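Local coordinates for protein papain-like protease (Human betacoronavirus 2c EMC/2012, PDB 4RNA) that probably cleaves the viral polyprotein as a papain-like cysteine peptidase and carries a bound zinc ion held by four cysteines, at residues A90-W95 and D146-I151; D127-I132 and K178-C183; V266-F271 and V282-K287; I291-S296 and S303-K308. All coordinates share one frame; numbering follows the deposited sequence.

Contact 1: A90-W95 and D146-I151; sequences AAVHGW and DSTDFI. With PO4 (phosphate ion), chain C.
Thr148 and Ile151, three residues apart at the start of helix 148-158, meet Val92, His93 and Trp95 on helix 81-92 and the type I turn from Val92 to Trp95. The tight part centres on Val92. Its CG2 lies 3.7 Å from Thr148 CG2, and the two side chains run past each other in opposite directions. CG1, turned beside the backbone N (chi1 -50°), faces Ile151 CG2 instead. That Ile151 methyl also reaches Trp95 CZ3 at 3.9 Å, so the buried isoleucine joins the valine to the indole. Behind this layer Ile151 packs on Leu115 and Ile119 of helix 115-122, and Trp95 NE1 is hydrogen-bonded to Asp110 OD2.

Toward solvent the contact thins out to a single methyl over a ring. The exposed His93 imidazole has Thr148 CG2 over one face, 4.0 Å from its centroid, with the Thr148 side chain crossing it at about a right angle. A phosphate, probably from the crystallisation liquor, lies between the segments, near Ile151 CD1 and the start of helix 148-158. Thr148 OG1 hydrogen-bonds to its O2 at 2.9 Å, although that oxygen sits too close to its neighbours and its place is doubtful. An anion here is consistent with the positive end of a helix. The packing of the two helices themselves belongs to the helical thumb of the coronavirus papain-like peptidase fold.

Contact 2: D127-I132 and K178-C183; sequences DIKFVI and KAELCC
Lys129 and Glu180 form the hydrogen-bonded pair of a short antiparallel ladder, with Lys129 N bound to Glu180 O at 2.9 Å and Glu180 N to Lys129 O at 2.7 Å. Val131 N to Lys178 O and Cys182 N to Asp127 O extend the ladder beyond the strands.

The Glu180 side chain can be followed outward. CB meets Val131 CG1 at 3.8 Å. CG, set between the backbone N and the carbonyl carbon (chi1 81°), has Lys129 NZ at 3.6 Å, and from there the chain runs extended. CD lies against Val131 CG1 again, at 3.7 Å. OE1 then closes a salt bridge with Lys129 NZ at 2.6 Å; the ammonium comes from the anti side and 31° out of the carboxylate plane. Lys129 reaches it by bending its last two torsions, which leaves the two chains side by side and pointing the same way.

On the other face Phe130 CD1 rests on Ala179 CB, 3.8 Å away, and beyond the strand Ile132 CD1 packs along the aliphatic part of Lys178. Ile128 and Phe130 lean on Phe139 of helix 133-143, while Ala179 and Leu181 touch Leu206, so this two-stranded sheet packs on its apolar face against that helix and a loop at Leu206.

Contact 3: V266-F271 and V282-K287; sequences VAFNVF and VHARLK
With Phe268 CG turned between its own backbone N and carbonyl carbon (chi1 58°), the ring swings over Ala284, and with His283 CG opposite the backbone N (chi1 177°), the imidazole extends to meet Asn269. Both pairs belong to one beta hairpin, strands 267-272 and 280-287, in the large curled sheet that forms the palm of this peptidase family.

Backbone bonds tie the hydrogen-bonded pairs Phe268-Ala284 and Val270-Val282 in both directions, and Leu286 N to Val266 O adds a further rung. On the side of the sheet that carries Phe268, Ala284 CB lies over the ring, 3.7 Å from its centroid, while Leu286 CD2 comes to the ring edge at CE1, 3.8 Å off.

The other face carries a largely buried polar group of Asn269 and His283, beside Ala267. Asn269 OD1 accepts from His283 ND1 at 2.8 Å, close to the imidazole plane, although the amide is turned 51° from the ring. Asn269 ND2 is held in turn by Asp311 and Thr121, which fixes the amide flip. Alongside, Ala267 CB lies only 3.1 Å from Ala284 O, a tight approach. Arg285 NH2 is anchored on Met120 O of helix 115-122, and its NE gives a bond of 2.9 Å to His283 NE2 that lies in both the guanidinium and the imidazole planes, consistent with a neutral histidine protonated on ND1.

Contact 4: I291-S296 and S303-K308; sequences ILKFDS and SDWKCK
Lys293 lays its side chain across the indole of Trp305. Two kinds of ring interaction follow along the lysine. Nearer the backbone, CG lies 3.7 Å from Trp305 CZ3. Further out, CE stands over the six-membered ring, 3.9 Å from its centroid, as a CH-pi contact. The ammonium then reaches the five-membered ring as a cation-pi pair, NZ to centroid 4.2 Å and 11° off the normal. Bends at the second and third torsions keep the chain lying over the ring. The indole is sandwiched: Cys307 CB of its own strand sits over the opposite face.

Apolar packing comes from Ile291. Its CD1 touches Trp305 CB at 4.0 Å and also approaches Ser303 O, its side chain meeting that of Trp305 at about a right angle, while CG2 comes 4.1 Å from CE3 at an oblique angle.

Polar contact across the gap passes through solvent. A water accepts from Lys293 NZ at 3.0 Å and gives a weak bond to Asp304 O. Within the second segment Ser303 OG hydrogen-bonds to Asp304 OD1, while Asp304 OD2 is bound by Thr258 OG1.

The contact lies in the beta-sheet palm of the coronavirus papain-like peptidase fold. The strands are not partners here, since their axes stay 8.9 Å apart at 46°. Strand 290-294 pairs instead with 280-287 and 299-302, and strand 304-315 with 267-272 and 252-258; in this curled sheet Ile291 and Lys293 point toward strand 304-315, whose Trp305 also packs on Phe268 and Val270 of strand 267-272.

Contacts 3 and 4 share one curled sheet: strands 280-287 and 290-294 are neighbours in it, joined by probable bonds such as Arg285 O to Leu292 N, and the centres of the two contacts lie about 6 Å apart. Contact 3 is the buried one, combining backbone ladder bonds with a buried polar network, whereas contact 4 is a surface contact between non-adjacent strands, resting mainly on side chains, with no direct hydrogen bond. Contact 2 also has a backbone ladder, but near the surface and with a salt bridge in place of buried polar groups. Contact 1, partly buried, packs helix ends; it meets contact 2 through Phe150 against Phe130, and their segments alternate along the chain.

Contact 1: A90-W95 and D146-I151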
loop_
_atom_site.group_PDB
_atom_site.type_symbol
_atom_site.label_atom_id
_atom_site.label_comp_id
_atom_site.label_asym_id
_atom_site.label_seq_id
_atom_site.Cartn_x
_atom_site.Cartn_y
_atom_site.Cartn_z
ATOM N N ALA A 90 19.156 0.564 -1.239
ATOM C CA ALA A 90 20.334 -0.144 -0.705
ATOM C C ALA A 90 20.200 -1.667 -0.884
ATOM O O ALA A 90 21.106 -2.309 -1.399
ATOM C CB ALA A 90 20.556 0.221 0.772
ATOM N N ALA A 91 19.083 -2.252 -0.457
ATOM C CA ALA A 91 18.894 -3.703 -0.577
ATOM C C ALA A 91 18.771 -4.187 -2.041
ATOM O O ALA A 91 19.393 -5.156 -2.419
ATOM C CB ALA A 91 17.680 -4.157 0.229
ATOM N N VAL A 92 17.998 -3.506 -2.876
ATOM C CA VAL A 92 17.755 -4.097 -4.215
ATOM C C VAL A 92 19.051 -4.021 -5.076
ATOM O O VAL A 92 19.200 -4.705 -6.095
ATOM C CB VAL A 92 16.484 -3.586 -4.946
ATOM C CG1 VAL A 92 15.211 -3.624 -4.094
ATOM C CG2 VAL A 92 16.686 -2.240 -5.557
ATOM N N HIS A 93 20.010 -3.225 -4.613
ATOM C CA HIS A 93 21.310 -3.091 -5.278
ATOM C C HIS A 93 22.064 -4.373 -5.429
ATOM O O HIS A 93 22.803 -4.549 -6.373
ATOM C CB HIS A 93 22.191 -2.055 -4.574
ATOM C CG HIS A 93 22.654 -0.986 -5.500
ATOM N ND1 HIS A 93 22.342 0.314 -5.316
ATOM C CD2 HIS A 93 23.327 -1.072 -6.711
ATOM C CE1 HIS A 93 22.832 1.031 -6.340
ATOM N NE2 HIS A 93 23.433 0.175 -7.197
ATOM N N GLY A 94 21.888 -5.288 -4.498
ATOM C CA GLY A 94 22.504 -6.594 -4.642
ATOM C C GLY A 94 21.689 -7.588 -5.478
ATOM O O GLY A 94 21.956 -8.774 -5.470
ATOM N N TRP A 95 20.652 -7.144 -6.178
ATOM C CA TRP A 95 19.975 -8.053 -7.080
ATOM C C TRP A 95 20.622 -8.020 -8.461
ATOM O O TRP A 95 21.440 -7.135 -8.736
ATOM C CB TRP A 95 18.493 -7.659 -7.152
ATOM C CG TRP A 95 17.688 -8.082 -5.931
ATOM C CD1 TRP A 95 18.097 -8.893 -4.855
ATOM C CD2 TRP A 95 16.288 -7.762 -5.674
ATOM N NE1 TRP A 95 17.055 -9.078 -3.953
ATOM C CE2 TRP A 95 15.934 -8.408 -4.389
ATOM C CE3 TRP A 95 15.314 -7.007 -6.359
ATOM C CZ2 TRP A 95 14.642 -8.316 -3.841
ATOM C CZ3 TRP A 95 14.023 -6.932 -5.792
ATOM C CH2 TRP A 95 13.700 -7.563 -4.577
ATOM N N ASP A 146 19.559 0.535 -16.144
ATOM C CA ASP A 146 19.921 0.787 -14.727
ATOM C C ASP A 146 18.607 0.711 -13.890
ATOM O O ASP A 146 17.864 1.648 -13.803
ATOM C CB ASP A 146 20.574 2.173 -14.658
ATOM C CG ASP A 146 20.903 2.619 -13.245
ATOM O OD1 ASP A 146 20.982 1.800 -12.299
ATOM O OD2 ASP A 146 21.089 3.846 -13.084
ATOM N N SER A 147 18.321 -0.437 -13.353
ATOM C CA SER A 147 16.946 -0.738 -12.843
ATOM C C SER A 147 16.767 -0.566 -11.334
ATOM O O SER A 147 15.670 -0.793 -10.813
ATOM C CB SER A 147 16.498 -2.181 -13.211
ATOM O OG SER A 147 16.324 -2.364 -14.617
ATOM N N THR A 148 17.839 -0.226 -10.628
ATOM C CA THR A 148 17.756 -0.191 -9.164
ATOM C C THR A 148 16.680 0.790 -8.661
ATOM O O THR A 148 15.815 0.405 -7.871
ATOM C CB THR A 148 19.113 0.166 -8.555
ATOM O OG1 THR A 148 20.036 -0.836 -8.968
ATOM C CG2 THR A 148 19.043 0.202 -6.983
ATOM N N ASP A 149 16.686 2.015 -9.127
ATOM C CA ASP A 149 15.739 2.923 -8.557
ATOM C C ASP A 149 14.321 2.486 -8.853
ATOM O O ASP A 149 13.430 2.693 -8.038
ATOM C CB ASP A 149 15.890 4.316 -9.138
ATOM C CG ASP A 149 17.098 5.038 -8.579
ATOM O OD1 ASP A 149 17.804 4.455 -7.736
ATOM O OD2 ASP A 149 17.349 6.179 -8.983
ATOM N N PHE A 150 14.082 2.009 -10.076
ATOM C CA PHE A 150 12.696 1.732 -10.481
ATOM C C PHE A 150 12.128 0.570 -9.669
ATOM O O PHE A 150 10.996 0.577 -9.196
ATOM C CB PHE A 150 12.651 1.410 -11.975
ATOM C CG PHE A 150 11.259 1.260 -12.523
ATOM C CD1 PHE A 150 10.396 2.380 -12.573
ATOM C CD2 PHE A 150 10.852 0.072 -13.071
ATOM C CE1 PHE A 150 9.122 2.247 -13.142
ATOM C CE2 PHE A 150 9.580 -0.068 -13.654
ATOM C CZ PHE A 150 8.720 1.031 -13.671
ATOM N N ILE A 151 12.938 -0.412 -9.471
ATOM C CA ILE A 151 12.525 -1.514 -8.674
ATOM C C ILE A 151 12.297 -1.064 -7.217
ATOM O O ILE A 151 11.258 -1.435 -6.635
ATOM C CB ILE A 151 13.540 -2.657 -8.695
ATOM C CG1 ILE A 151 13.666 -3.253 -10.109
ATOM C CG2 ILE A 151 13.112 -3.688 -7.687
ATOM C CD1 ILE A 151 14.970 -3.999 -10.243
HETATM P P PO4 C . 19.235 -3.976 -10.342
HETATM O O1 PO4 C . 20.183 -3.954 -9.140
HETATM O O2 PO4 C . 18.368 -2.738 -10.320
HETATM O O3 PO4 C . 18.368 -5.218 -10.193
HETATM O O4 PO4 C . 20.010 -3.999 -11.656
#

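Contact 2: D127-I132 and K178-C183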
loop_
_atom_site.group_PDB
_atom_site.type_symbol
_atom_site.label_atom_id
_atom_site.label_comp_id
_atom_site.label_asym_id
_atom_site.label_seq_id
_atom_site.Cartn_x
_atom_site.Cartn_y
_atom_site.Cartn_z
ATOM N N ASP A 127 3.072 3.685 -25.026
ATOM C CA ASP A 127 2.267 4.897 -24.836
ATOM C C ASP A 127 1.890 5.224 -23.393
ATOM O O ASP A 127 0.888 5.916 -23.180
ATOM C CB ASP A 127 0.988 4.850 -25.694
ATOM C CG ASP A 127 1.303 4.775 -27.168
ATOM O OD1 ASP A 127 2.005 5.692 -27.656
ATOM O OD2 ASP A 127 0.893 3.783 -27.821
ATOM N N ILE A 128 2.680 4.743 -22.435
ATOM C CA ILE A 128 2.510 5.086 -21.022
ATOM C C ILE A 128 3.655 5.973 -20.535
ATOM O O ILE A 128 4.799 5.870 -21.019
ATOM C CB ILE A 128 2.470 3.843 -20.097
ATOM C CG1 ILE A 128 3.820 3.141 -20.130
ATOM C CG2 ILE A 128 1.321 2.925 -20.510
ATOM C CD1 ILE A 128 3.932 1.985 -19.120
ATOM N N LYS A 129 3.287 6.869 -19.624
ATOM C CA LYS A 129 4.200 7.774 -18.937
ATOM C C LYS A 129 3.712 7.874 -17.473
ATOM O O LYS A 129 2.514 7.869 -17.226
ATOM C CB LYS A 129 4.154 9.162 -19.575
ATOM C CG LYS A 129 5.256 10.096 -19.105
ATOM C CD LYS A 129 5.125 11.526 -19.644
ATOM C CE LYS A 129 3.863 12.226 -19.149
ATOM N NZ LYS A 129 2.683 11.667 -19.876
ATOM N N PHE A 130 4.650 7.977 -16.535
ATOM C CA PHE A 130 4.313 8.088 -15.121
ATOM C C PHE A 130 4.085 9.542 -14.781
ATOM O O PHE A 130 4.847 10.393 -15.211
ATOM C CB PHE A 130 5.405 7.445 -14.249
ATOM C CG PHE A 130 5.371 5.956 -14.320
ATOM C CD1 PHE A 130 4.332 5.259 -13.697
ATOM C CD2 PHE A 130 6.324 5.247 -15.062
ATOM C CE1 PHE A 130 4.253 3.876 -13.808
ATOM C CE2 PHE A 130 6.259 3.867 -15.179
ATOM C CZ PHE A 130 5.213 3.176 -14.560
ATOM N N VAL A 131 3.020 9.817 -14.046
ATOM C CA VAL A 131 2.682 11.211 -13.739
ATOM C C VAL A 131 3.544 11.646 -12.559
ATOM O O VAL A 131 3.669 12.815 -12.298
ATOM C CB VAL A 131 1.178 11.441 -13.452
ATOM C CG1 VAL A 131 0.338 10.959 -14.623
ATOM C CG2 VAL A 131 0.728 10.784 -12.146
ATOM N N ILE A 132 4.167 10.703 -11.857
ATOM C CA ILE A 132 5.119 11.068 -10.761
ATOM C C ILE A 132 6.565 11.197 -11.330
ATOM O O ILE A 132 7.086 10.249 -11.920
ATOM C CB ILE A 132 5.119 9.971 -9.656
ATOM C CG1 ILE A 132 3.746 9.942 -8.940
ATOM C CG2 ILE A 132 6.232 10.269 -8.633
ATOM C CD1 ILE A 132 3.438 8.654 -8.158
ATOM N N LYS A 178 -0.392 5.000 -11.220
ATOM C CA LYS A 178 0.500 6.156 -11.248
ATOM C C LYS A 178 0.884 6.604 -12.643
ATOM O O LYS A 178 1.799 7.446 -12.804
ATOM C CB LYS A 178 1.803 5.833 -10.488
ATOM C CG LYS A 178 1.627 5.266 -9.063
ATOM C CD LYS A 178 0.558 6.035 -8.348
ATOM C CE LYS A 178 0.914 6.240 -6.874
ATOM N NZ LYS A 178 0.884 4.942 -6.147
ATOM N N ALA A 179 0.268 5.999 -13.673
ATOM C CA ALA A 179 0.714 6.239 -15.039
ATOM C C ALA A 179 -0.403 6.922 -15.797
ATOM O O ALA A 179 -1.545 6.961 -15.334
ATOM C CB ALA A 179 1.120 4.931 -15.737
ATOM N N GLU A 180 -0.092 7.439 -16.963
ATOM C CA GLU A 180 -1.151 7.912 -17.827
ATOM C C GLU A 180 -0.800 7.539 -19.275
ATOM O O GLU A 180 0.371 7.305 -19.646
ATOM C CB GLU A 180 -1.348 9.421 -17.691
ATOM C CG GLU A 180 -0.323 10.211 -18.508
ATOM C CD GLU A 180 -0.312 11.709 -18.212
ATOM O OE1 GLU A 180 0.809 12.267 -18.203
ATOM O OE2 GLU A 180 -1.400 12.325 -17.981
ATOM N N LEU A 181 -1.840 7.451 -20.075
ATOM C CA LEU A 181 -1.699 7.014 -21.441
ATOM C C LEU A 181 -1.333 8.241 -22.266
ATOM O O LEU A 181 -1.880 9.316 -22.026
ATOM C CB LEU A 181 -3.068 6.494 -21.892
ATOM C CG LEU A 181 -3.001 5.475 -23.017
ATOM C CD1 LEU A 181 -2.195 4.251 -22.567
ATOM C CD2 LEU A 181 -4.445 5.105 -23.371
ATOM N N CYS A 182 -0.446 8.091 -23.236
ATOM C CA CYS A 182 -0.039 9.213 -24.118
ATOM C C CYS A 182 -0.886 9.302 -25.391
ATOM O O CYS A 182 -0.565 10.045 -26.290
ATOM C CB CYS A 182 1.428 9.054 -24.494
ATOM S SG CYS A 182 2.503 9.147 -23.033
ATOM N N CYS A 183 -1.948 8.517 -25.471
ATOM C CA CYS A 183 -2.851 8.528 -26.613
ATOM C C CYS A 183 -4.295 8.411 -26.071
ATOM O O CYS A 183 -4.479 8.348 -24.851
ATOM C CB CYS A 183 -2.480 7.375 -27.569
ATOM S SG CYS A 183 -2.562 5.647 -26.963
#

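Contact 3: V266-F271 and V282-K287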
loop_
_atom_site.group_PDB
_atom_site.type_symbol
_atom_site.label_atom_id
_atom_site.label_comp_id
_atom_site.label_asym_id
_atom_site.label_seq_id
_atom_site.Cartn_x
_atom_site.Cartn_y
_atom_site.Cartn_z
ATOM N N VAL A 266 -0.082 -11.327 -26.372
ATOM C CA VAL A 266 1.367 -11.256 -26.594
ATOM C C VAL A 266 2.158 -11.759 -25.400
ATOM O O VAL A 266 3.350 -12.030 -25.504
ATOM C CB VAL A 266 1.826 -9.843 -27.065
ATOM C CG1 VAL A 266 1.062 -9.429 -28.343
ATOM C CG2 VAL A 266 1.684 -8.828 -25.954
ATOM N N ALA A 267 1.534 -11.819 -24.226
ATOM C CA ALA A 267 2.221 -12.215 -23.010
ATOM C C ALA A 267 1.221 -12.491 -21.892
ATOM O O ALA A 267 0.098 -12.059 -21.961
ATOM C CB ALA A 267 3.229 -11.155 -22.503
ATOM N N PHE A 268 1.632 -13.256 -20.874
ATOM C CA PHE A 268 0.756 -13.502 -19.738
ATOM C C PHE A 268 1.561 -13.885 -18.529
ATOM O O PHE A 268 2.689 -14.387 -18.669
ATOM C CB PHE A 268 -0.327 -14.580 -20.065
ATOM C CG PHE A 268 0.243 -15.918 -20.490
ATOM C CD1 PHE A 268 0.597 -16.149 -21.815
ATOM C CD2 PHE A 268 0.454 -16.889 -19.558
ATOM C CE1 PHE A 268 1.116 -17.354 -22.246
ATOM C CE2 PHE A 268 0.963 -18.123 -19.969
ATOM C CZ PHE A 268 1.293 -18.357 -21.306
ATOM N N ASN A 269 1.008 -13.678 -17.326
ATOM C CA ASN A 269 1.685 -14.248 -16.151
ATOM C C ASN A 269 1.057 -15.476 -15.609
ATOM O O ASN A 269 -0.132 -15.750 -15.828
ATOM C CB ASN A 269 1.800 -13.207 -15.017
ATOM C CG ASN A 269 2.620 -11.993 -15.466
ATOM O OD1 ASN A 269 3.673 -12.169 -16.071
ATOM N ND2 ASN A 269 2.146 -10.760 -15.154
ATOM N N VAL A 270 1.856 -16.241 -14.867
ATOM C CA VAL A 270 1.332 -17.502 -14.375
ATOM C C VAL A 270 1.702 -17.515 -12.898
ATOM O O VAL A 270 2.777 -17.013 -12.524
ATOM C CB VAL A 270 2.001 -18.714 -15.118
ATOM C CG1 VAL A 270 1.840 -19.984 -14.344
ATOM C CG2 VAL A 270 1.434 -18.874 -16.524
ATOM N N PHE A 271 0.797 -18.002 -12.040
ATOM C CA PHE A 271 1.165 -18.244 -10.651
ATOM C C PHE A 271 1.112 -19.741 -10.401
ATOM O O PHE A 271 0.097 -20.365 -10.696
ATOM C CB PHE A 271 0.225 -17.483 -9.719
ATOM C CG PHE A 271 0.530 -17.638 -8.231
ATOM C CD1 PHE A 271 1.631 -17.002 -7.642
ATOM C CD2 PHE A 271 -0.297 -18.382 -7.425
ATOM C CE1 PHE A 271 1.889 -17.130 -6.285
ATOM C CE2 PHE A 271 -0.033 -18.516 -6.064
ATOM C CZ PHE A 271 1.045 -17.877 -5.496
ATOM N N VAL A 282 5.656 -16.724 -12.864
ATOM C CA VAL A 282 6.433 -16.888 -14.065
ATOM C C VAL A 282 5.848 -15.974 -15.131
ATOM O O VAL A 282 4.607 -15.857 -15.293
ATOM C CB VAL A 282 6.400 -18.382 -14.501
ATOM C CG1 VAL A 282 7.237 -18.636 -15.765
ATOM C CG2 VAL A 282 6.885 -19.263 -13.356
ATOM N N HIS A 283 6.722 -15.306 -15.885
ATOM C CA HIS A 283 6.258 -14.397 -16.928
ATOM C C HIS A 283 6.436 -15.102 -18.265
ATOM O O HIS A 283 7.503 -15.673 -18.507
ATOM C CB HIS A 283 7.062 -13.101 -16.933
ATOM C CG HIS A 283 6.654 -12.137 -18.056
ATOM N ND1 HIS A 283 5.560 -11.435 -17.988
ATOM C CD2 HIS A 283 7.256 -11.829 -19.271
ATOM C CE1 HIS A 283 5.409 -10.652 -19.075
ATOM N NE2 HIS A 283 6.455 -10.884 -19.888
ATOM N N ALA A 284 5.418 -15.045 -19.138
ATOM C CA ALA A 284 5.481 -15.768 -20.402
ATOM C C ALA A 284 5.308 -14.784 -21.545
ATOM O O ALA A 284 4.490 -13.812 -21.475
ATOM C CB ALA A 284 4.428 -16.897 -20.473
ATOM N N ARG A 285 6.097 -14.983 -22.597
ATOM C CA ARG A 285 5.897 -14.174 -23.833
ATOM C C ARG A 285 5.716 -15.057 -25.058
ATOM O O ARG A 285 6.237 -16.168 -25.073
ATOM C CB ARG A 285 7.093 -13.271 -24.084
ATOM C CG ARG A 285 7.491 -12.494 -22.845
ATOM C CD ARG A 285 7.938 -11.179 -23.301
ATOM N NE ARG A 285 8.113 -10.253 -22.194
ATOM C CZ ARG A 285 8.966 -9.241 -22.286
ATOM N NH1 ARG A 285 9.707 -9.138 -23.387
ATOM N NH2 ARG A 285 9.120 -8.373 -21.287
ATOM N N LEU A 286 4.976 -14.558 -26.042
ATOM C CA LEU A 286 4.755 -15.290 -27.279
ATOM C C LEU A 286 5.606 -14.729 -28.382
ATOM O O LEU A 286 5.373 -13.605 -28.876
ATOM C CB LEU A 286 3.309 -15.172 -27.732
ATOM C CG LEU A 286 2.160 -15.723 -26.839
ATOM C CD1 LEU A 286 1.128 -16.364 -27.741
ATOM C CD2 LEU A 286 2.543 -16.669 -25.711
ATOM N N LYS A 287 6.553 -15.525 -28.842
ATOM C CA LYS A 287 7.447 -15.056 -29.866
ATOM C C LYS A 287 7.906 -16.222 -30.687
ATOM O O LYS A 287 8.239 -17.250 -30.107
ATOM C CB LYS A 287 8.672 -14.465 -29.167
ATOM C CG LYS A 287 9.390 -13.419 -29.985
ATOM C CD LYS A 287 9.903 -12.268 -29.109
ATOM C CE LYS A 287 11.011 -12.716 -28.164
ATOM N NZ LYS A 287 11.734 -11.473 -27.721
#

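Contact 4: I291-S296 and S303-K308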
loop_
_atom_site.group_PDB
_atom_site.type_symbol
_atom_site.label_atom_id
_atom_site.label_comp_id
_atom_site.label_asym_id
_atom_site.label_seq_id
_atom_site.Cartn_x
_atom_site.Cartn_y
_atom_site.Cartn_z
ATOM N N ILE A 291 5.864 -20.287 -26.750
ATOM C CA ILE A 291 5.654 -19.604 -25.491
ATOM C C ILE A 291 7.018 -19.602 -24.819
ATOM O O ILE A 291 7.571 -20.681 -24.542
ATOM C CB ILE A 291 4.653 -20.352 -24.573
ATOM C CG1 ILE A 291 3.263 -20.426 -25.196
ATOM C CG2 ILE A 291 4.639 -19.737 -23.166
ATOM C CD1 ILE A 291 2.370 -21.495 -24.571
ATOM N N LEU A 292 7.576 -18.405 -24.564
ATOM C CA LEU A 292 8.820 -18.285 -23.780
ATOM C C LEU A 292 8.480 -18.034 -22.322
ATOM O O LEU A 292 7.790 -17.060 -22.013
ATOM C CB LEU A 292 9.709 -17.144 -24.288
ATOM C CG LEU A 292 9.927 -16.825 -25.775
ATOM C CD1 LEU A 292 11.182 -15.985 -25.926
ATOM C CD2 LEU A 292 9.997 -18.071 -26.632
ATOM N N LYS A 293 8.939 -18.915 -21.449
ATOM C CA LYS A 293 8.632 -18.874 -20.028
ATOM C C LYS A 293 9.854 -18.345 -19.301
ATOM O O LYS A 293 10.905 -19.003 -19.262
ATOM C CB LYS A 293 8.310 -20.273 -19.474
ATOM C CG LYS A 293 7.236 -21.029 -20.253
ATOM C CD LYS A 293 7.629 -22.506 -20.460
ATOM C CE LYS A 293 7.142 -23.426 -19.360
ATOM N NZ LYS A 293 7.100 -24.830 -19.901
ATOM N N PHE A 294 9.717 -17.154 -18.728
ATOM C CA PHE A 294 10.809 -16.471 -18.068
ATOM C C PHE A 294 10.617 -16.632 -16.588
ATOM O O PHE A 294 9.821 -15.909 -15.922
ATOM C CB PHE A 294 10.804 -15.010 -18.456
ATOM C CG PHE A 294 11.210 -14.755 -19.873
ATOM C CD1 PHE A 294 12.562 -14.647 -20.203
ATOM C CD2 PHE A 294 10.266 -14.568 -20.872
ATOM C CE1 PHE A 294 12.957 -14.404 -21.506
ATOM C CE2 PHE A 294 10.646 -14.315 -22.174
ATOM C CZ PHE A 294 12.001 -14.219 -22.498
ATOM N N ASP A 295 11.291 -17.626 -16.062
ATOM C CA ASP A 295 11.132 -17.929 -14.678
ATOM C C ASP A 295 12.326 -17.344 -13.947
ATOM O O ASP A 295 13.368 -18.011 -13.767
ATOM C CB ASP A 295 11.027 -19.434 -14.463
ATOM C CG ASP A 295 10.945 -19.788 -12.991
ATOM O OD1 ASP A 295 10.936 -18.848 -12.162
ATOM O OD2 ASP A 295 10.912 -20.984 -12.643
ATOM N N SER A 296 12.171 -16.077 -13.549
ATOM C CA SER A 296 13.192 -15.335 -12.790
ATOM C C SER A 296 14.647 -15.475 -13.307
ATOM O O SER A 296 15.536 -15.947 -12.576
ATOM C CB SER A 296 13.072 -15.666 -11.292
ATOM O OG SER A 296 11.858 -15.131 -10.754
ATOM N N SER A 303 5.218 -25.032 -27.197
ATOM C CA SER A 303 4.048 -24.520 -27.979
ATOM C C SER A 303 2.697 -24.689 -27.245
ATOM O O SER A 303 1.705 -24.049 -27.622
ATOM C CB SER A 303 3.987 -25.173 -29.336
ATOM O OG SER A 303 3.946 -26.578 -29.120
ATOM N N ASP A 304 2.678 -25.508 -26.190
ATOM C CA ASP A 304 1.459 -25.809 -25.400
ATOM C C ASP A 304 1.805 -25.910 -23.951
ATOM O O ASP A 304 2.769 -26.606 -23.563
ATOM C CB ASP A 304 0.806 -27.144 -25.827
ATOM C CG ASP A 304 0.416 -27.147 -27.300
ATOM O OD1 ASP A 304 1.285 -27.469 -28.127
ATOM O OD2 ASP A 304 -0.713 -26.731 -27.658
ATOM N N TRP A 305 0.958 -25.283 -23.132
ATOM C CA TRP A 305 1.198 -25.173 -21.710
ATOM C C TRP A 305 -0.072 -25.107 -20.932
ATOM O O TRP A 305 -0.896 -24.186 -21.124
ATOM C CB TRP A 305 2.046 -23.944 -21.409
ATOM C CG TRP A 305 2.624 -23.902 -20.018
ATOM C CD1 TRP A 305 2.845 -24.954 -19.140
ATOM C CD2 TRP A 305 3.167 -22.717 -19.338
ATOM N NE1 TRP A 305 3.432 -24.499 -17.978
ATOM C CE2 TRP A 305 3.668 -23.171 -18.049
ATOM C CE3 TRP A 305 3.304 -21.358 -19.682
ATOM C CZ2 TRP A 305 4.260 -22.280 -17.124
ATOM C CZ3 TRP A 305 3.909 -20.474 -18.750
ATOM C CH2 TRP A 305 4.366 -20.925 -17.510
ATOM N N LYS A 306 -0.223 -26.091 -20.044
ATOM C CA LYS A 306 -1.291 -26.111 -19.068
ATOM C C LYS A 306 -0.755 -25.451 -17.812
ATOM O O LYS A 306 0.175 -25.927 -17.178
ATOM C CB LYS A 306 -1.798 -27.538 -18.754
ATOM C CG LYS A 306 -3.055 -27.520 -17.866
ATOM C CD LYS A 306 -3.828 -28.835 -17.864
ATOM C CE LYS A 306 -3.180 -29.894 -16.985
ATOM N NZ LYS A 306 -4.063 -31.087 -16.829
ATOM N N CYS A 307 -1.373 -24.347 -17.446
ATOM C CA CYS A 307 -0.833 -23.494 -16.373
ATOM C C CYS A 307 -1.958 -22.548 -15.864
ATOM O O CYS A 307 -2.966 -22.327 -16.549
ATOM C CB CYS A 307 0.332 -22.661 -16.927
ATOM S SG CYS A 307 -0.243 -21.621 -18.311
ATOM N N LYS A 308 -1.727 -21.978 -14.689
ATOM C CA LYS A 308 -2.669 -21.067 -14.000
ATOM C C LYS A 308 -2.333 -19.626 -14.286
ATOM O O LYS A 308 -1.445 -19.011 -13.669
ATOM C CB LYS A 308 -2.615 -21.336 -12.504
ATOM C CG LYS A 308 -2.930 -22.795 -12.158
ATOM C CD LYS A 308 -2.476 -23.051 -10.733
ATOM C CE LYS A 308 -3.225 -24.211 -10.108
ATOM N NZ LYS A 308 -2.782 -24.273 -8.679
HETATM O O HOH W 1 5.183 -26.766 -21.175
#